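Local coordinates for inactive glucansucrase (Lactobacillus reuteri, PDB 5JBD), which belongs to glycoside hydrolase family 70, whose members are built round a TIM barrel, and carries a bound calcium ion in this structure, at residues M547-V552 / T600-S605; V539-D544 / G611-W616. All coordinates share one frame; numbering follows the deposited sequence.

Contact 1 (M547-V552 / T600-S605); sequences MAQQSV and TVKGYS
The side-chain amide of Gln549 lies between the side chains of Thr600 and Lys602, its NE2 3.8 Å from Lys602 CD and 3.9 Å from Thr600 CG2; the same nitrogen is hydrogen-bonded to Glu584. Lys602 folds back at its two outer torsions (chi3 -94°, chi4 -67°), which sets NZ 3.6 Å above one face of the Tyr604 ring, offset toward the rim, where it also forms a salt bridge with Glu573. The Gln550 amide turns to its own segment and donates in its plane to Ala548 O. Between these two amides, Gln550 and Val601 form an antiparallel hydrogen-bonded pair, with N-to-O distances of 3.0 Å in both directions. Farther along, Gly603 N donates to Met547 O at 2.9 Å; Gly603, without a side chain, lets the two backbones come together here. Met547, bent at chi3 (74°), places CE 3.5 Å from Lys602 C and 3.8 Å from Val601 CG2. At the opposite end, one water bridges Ser551 OG and Thr600 OG1. The two-stranded sheet of 550-555 and 596-605 lies against strand 510-515, whose Leu510 meets Met547, Val552 and Val601.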
# COMPACT_ATOMS: atom_id res chain seq x y z
N MET A 547 -22.02 21.16 26.45
CA MET A 547 -21.71 22.58 26.51
C MET A 547 -22.97 23.39 26.77
O MET A 547 -23.98 23.21 26.09
CB MET A 547 -21.03 23.06 25.22
CG MET A 547 -20.59 24.52 25.22
SD MET A 547 -19.76 24.98 23.69
CE MET A 547 -21.18 25.07 22.58
N ALA A 548 -22.91 24.28 27.77
CA ALA A 548 -24.05 25.13 28.11
C ALA A 548 -24.34 26.11 26.99
O ALA A 548 -23.43 26.56 26.28
CB ALA A 548 -23.78 25.88 29.42
N GLN A 549 -25.62 26.43 26.81
CA GLN A 549 -26.02 27.41 25.80
C GLN A 549 -25.48 28.78 26.16
O GLN A 549 -25.50 29.17 27.34
CB GLN A 549 -27.54 27.45 25.61
CG GLN A 549 -28.01 28.46 24.56
CD GLN A 549 -29.48 28.27 24.21
OE1 GLN A 549 -30.37 28.58 25.00
NE2 GLN A 549 -29.74 27.78 23.01
N GLN A 550 -25.01 29.50 25.15
CA GLN A 550 -24.40 30.82 25.31
C GLN A 550 -24.30 31.58 24.00
O GLN A 550 -24.41 30.98 22.92
CB GLN A 550 -22.99 30.68 25.89
CG GLN A 550 -21.96 30.06 24.94
CD GLN A 550 -20.76 29.50 25.68
OE1 GLN A 550 -19.75 30.19 25.83
NE2 GLN A 550 -20.89 28.28 26.19
N SER A 551 -24.06 32.87 24.11
CA SER A 551 -23.77 33.73 22.97
C SER A 551 -22.24 33.84 22.81
O SER A 551 -21.52 33.81 23.80
CB SER A 551 -24.37 35.10 23.20
OG SER A 551 -24.18 35.93 22.07
N VAL A 552 -21.77 33.94 21.56
CA VAL A 552 -20.35 34.12 21.26
C VAL A 552 -20.17 35.21 20.20
O VAL A 552 -21.06 35.42 19.39
CB VAL A 552 -19.68 32.82 20.76
CG1 VAL A 552 -19.69 31.77 21.87
CG2 VAL A 552 -20.37 32.27 19.52
N THR A 600 -25.52 32.29 18.65
CA THR A 600 -25.93 31.43 19.76
C THR A 600 -25.57 29.96 19.52
O THR A 600 -25.88 29.41 18.46
CB THR A 600 -27.45 31.53 20.02
OG1 THR A 600 -27.79 32.90 20.21
CG2 THR A 600 -27.87 30.74 21.25
N VAL A 601 -24.96 29.33 20.53
CA VAL A 601 -24.44 27.97 20.43
C VAL A 601 -24.73 27.17 21.69
O VAL A 601 -24.94 27.75 22.75
CB VAL A 601 -22.91 27.98 20.19
CG1 VAL A 601 -22.57 28.73 18.89
CG2 VAL A 601 -22.15 28.59 21.36
N LYS A 602 -24.70 25.85 21.56
CA LYS A 602 -24.78 24.92 22.70
C LYS A 602 -24.29 23.54 22.30
O LYS A 602 -24.09 23.27 21.11
CB LYS A 602 -26.21 24.82 23.21
CG LYS A 602 -27.16 24.06 22.28
CD LYS A 602 -28.61 24.15 22.76
CE LYS A 602 -28.99 22.97 23.63
NZ LYS A 602 -29.03 21.68 22.87
N GLY A 603 -24.10 22.67 23.28
CA GLY A 603 -23.74 21.28 23.02
C GLY A 603 -24.91 20.44 22.51
O GLY A 603 -26.04 20.57 23.00
N TYR A 604 -24.62 19.57 21.53
CA TYR A 604 -25.59 18.61 20.99
C TYR A 604 -24.97 17.23 20.95
O TYR A 604 -23.74 17.06 20.96
CB TYR A 604 -25.99 18.98 19.57
CG TYR A 604 -26.79 20.24 19.44
CD1 TYR A 604 -26.17 21.46 19.28
CD2 TYR A 604 -28.18 20.20 19.44
CE1 TYR A 604 -26.90 22.63 19.12
CE2 TYR A 604 -28.93 21.36 19.28
CZ TYR A 604 -28.28 22.57 19.13
OH TYR A 604 -29.01 23.74 18.98
N SER A 605 -25.84 16.23 20.86
CA SER A 605 -25.41 14.85 20.72
C SER A 605 -26.35 14.17 19.73
O SER A 605 -27.50 13.86 20.06
CB SER A 605 -25.42 14.14 22.07
OG SER A 605 -24.89 12.84 21.95
O HOH W 1 -26.30 35.40 19.98

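Contact 2 (V539-D544 / G611-W616); sequences VLVGND and GYLGVW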
# COMPACT_ATOMS: atom_id res chain seq x y z
N VAL A 539 -16.08 29.17 10.66
CA VAL A 539 -16.38 27.81 11.05
C VAL A 539 -16.32 27.71 12.59
O VAL A 539 -15.28 27.99 13.19
CB VAL A 539 -15.38 26.84 10.41
CG1 VAL A 539 -15.56 25.41 10.94
CG2 VAL A 539 -15.53 26.87 8.90
N LEU A 540 -17.42 27.30 13.21
CA LEU A 540 -17.53 27.16 14.66
C LEU A 540 -17.59 25.68 14.99
O LEU A 540 -18.51 24.99 14.55
CB LEU A 540 -18.79 27.86 15.19
CG LEU A 540 -18.65 29.32 15.57
CD1 LEU A 540 -18.03 30.15 14.46
CD2 LEU A 540 -20.00 29.90 15.98
N VAL A 541 -16.64 25.20 15.79
CA VAL A 541 -16.57 23.81 16.16
C VAL A 541 -16.34 23.65 17.66
O VAL A 541 -15.38 24.20 18.20
CB VAL A 541 -15.44 23.11 15.40
CG1 VAL A 541 -15.27 21.67 15.88
CG2 VAL A 541 -15.73 23.16 13.91
N GLY A 542 -17.22 22.87 18.31
CA GLY A 542 -17.08 22.48 19.72
C GLY A 542 -17.09 20.97 19.89
O GLY A 542 -17.70 20.28 19.08
N ASN A 543 -16.37 20.46 20.89
CA ASN A 543 -16.27 19.01 21.11
C ASN A 543 -16.80 18.56 22.48
O ASN A 543 -16.44 17.48 22.96
CB ASN A 543 -14.82 18.53 20.90
CG ASN A 543 -13.87 18.94 22.02
OD1 ASN A 543 -14.19 19.80 22.83
ND2 ASN A 543 -12.70 18.30 22.06
N ASP A 544 -17.63 19.38 23.11
CA ASP A 544 -18.28 19.03 24.39
C ASP A 544 -19.79 18.99 24.16
O ASP A 544 -20.44 20.02 24.00
CB ASP A 544 -17.90 20.04 25.49
CG ASP A 544 -18.67 19.83 26.80
OD1 ASP A 544 -19.30 18.77 27.01
OD2 ASP A 544 -18.64 20.74 27.63
N GLY A 611 -20.99 17.80 20.28
CA GLY A 611 -20.45 19.13 20.52
C GLY A 611 -21.26 20.15 19.73
O GLY A 611 -22.48 20.24 19.92
N TYR A 612 -20.61 20.89 18.84
CA TYR A 612 -21.31 21.88 18.01
C TYR A 612 -20.64 22.04 16.66
O TYR A 612 -19.40 21.96 16.57
CB TYR A 612 -21.37 23.23 18.71
CG TYR A 612 -22.15 24.30 17.93
CD1 TYR A 612 -23.55 24.29 17.89
CD2 TYR A 612 -21.48 25.29 17.19
CE1 TYR A 612 -24.26 25.23 17.16
CE2 TYR A 612 -22.18 26.24 16.46
CZ TYR A 612 -23.57 26.22 16.45
OH TYR A 612 -24.26 27.17 15.73
N LEU A 613 -21.44 22.33 15.63
CA LEU A 613 -20.95 22.74 14.31
C LEU A 613 -21.79 23.88 13.77
O LEU A 613 -23.02 23.79 13.73
CB LEU A 613 -20.95 21.56 13.30
CG LEU A 613 -20.49 21.91 11.86
CD1 LEU A 613 -19.07 22.48 11.84
CD2 LEU A 613 -20.60 20.69 10.95
N GLY A 614 -21.12 24.96 13.35
CA GLY A 614 -21.77 26.05 12.63
C GLY A 614 -20.87 26.61 11.55
O GLY A 614 -19.67 26.73 11.76
N VAL A 615 -21.43 26.98 10.40
CA VAL A 615 -20.67 27.61 9.32
C VAL A 615 -21.42 28.80 8.71
O VAL A 615 -22.61 28.66 8.35
CB VAL A 615 -20.32 26.58 8.22
CG1 VAL A 615 -19.41 27.22 7.17
CG2 VAL A 615 -19.67 25.35 8.84
N TRP A 616 -20.72 29.93 8.58
CA TRP A 616 -21.28 31.19 8.06
C TRP A 616 -20.50 31.67 6.86
O TRP A 616 -19.26 31.68 6.89
CB TRP A 616 -21.27 32.28 9.14
CG TRP A 616 -22.13 31.91 10.31
CD1 TRP A 616 -21.75 31.23 11.42
CD2 TRP A 616 -23.53 32.14 10.44
NE1 TRP A 616 -22.82 31.04 12.25
CE2 TRP A 616 -23.93 31.59 11.67
CE3 TRP A 616 -24.49 32.77 9.63
CZ2 TRP A 616 -25.26 31.64 12.12
CZ3 TRP A 616 -25.82 32.82 10.08
CH2 TRP A 616 -26.18 32.25 11.31
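Leu540 with Gly614 and Gly542 with Tyr612 are the hydrogen-bonded pairs of two almost exactly antiparallel strands, 539-542 and 612-616, whose axes run at 179° and approach to 4.6 Å. The bond from Leu540 N to Gly614 O is short, 2.7 Å, and nearly straight. At the other end the geometry is less regular: Tyr612 N still reaches Gly542 O at 3.0 Å but sits well above the carbonyl plane, 51° out of it. Gly611, at positive phi where the chain turns a corner, brings its CA within 3.3 Å of Gly542 O, an approach open to a residue without a side chain.

One face of the pair carries Leu540 and Tyr612. Tyr612 swings its ring away from its own backbone N (chi1 -177°) and leans it along the strand toward Gly614, and Leu540 CB comes up to the ring edge in plane, 4.0 Å from CE2. Val599 of strand 596-605 packs on Leu540. On the other face, Val541 and Leu613 lie side by side pointing the same way, CG2 of the valine 4.0 Å from CD1 of the leucine; CD1 also approaches Leu540 O, at 3.7 Å. Val539 CG2 and Val615 CG1 meet more loosely at 4.3 Å. Helix 446-455 covers this face through Ala451, which touches both Val539 and Leu613. Just beyond the strand, Asn543 ND2 is bonded to Val352 O.

Strand 510-515 flanks 537-542 on its far side, and 564-571 flanks 612-618. With helix 446-455 on one face and the two-stranded sheet on the other, the antiparallel strands are consistent with the beta-rich domain C of family 70 proteins.

Overall arrangement
The centres of contacts 1 and 2 lie 9 Å apart, and contact 1 is nested within the chain loop that contact 2 closes. Strand 537-542 leads on to 550-555, and 596-605 to 612-618, so each of these two connections passes from one sheet to the other. The corner between the last two is tied by a probable hydrogen bond from Tyr604 N to Gly611 O, 2.8 Å. Tyr612 joins the layers: its CE2 is 3.5 Å from Val601 CG1 and its CD1 3.4 Å from Lys602 O. Both contacts belong to a beta-rich region that lies in sequence between barrel strands 460-464 and 652-654, and neither supplies a calcium ligand; Glu237, Asp243, Asn287 and Asn751 do.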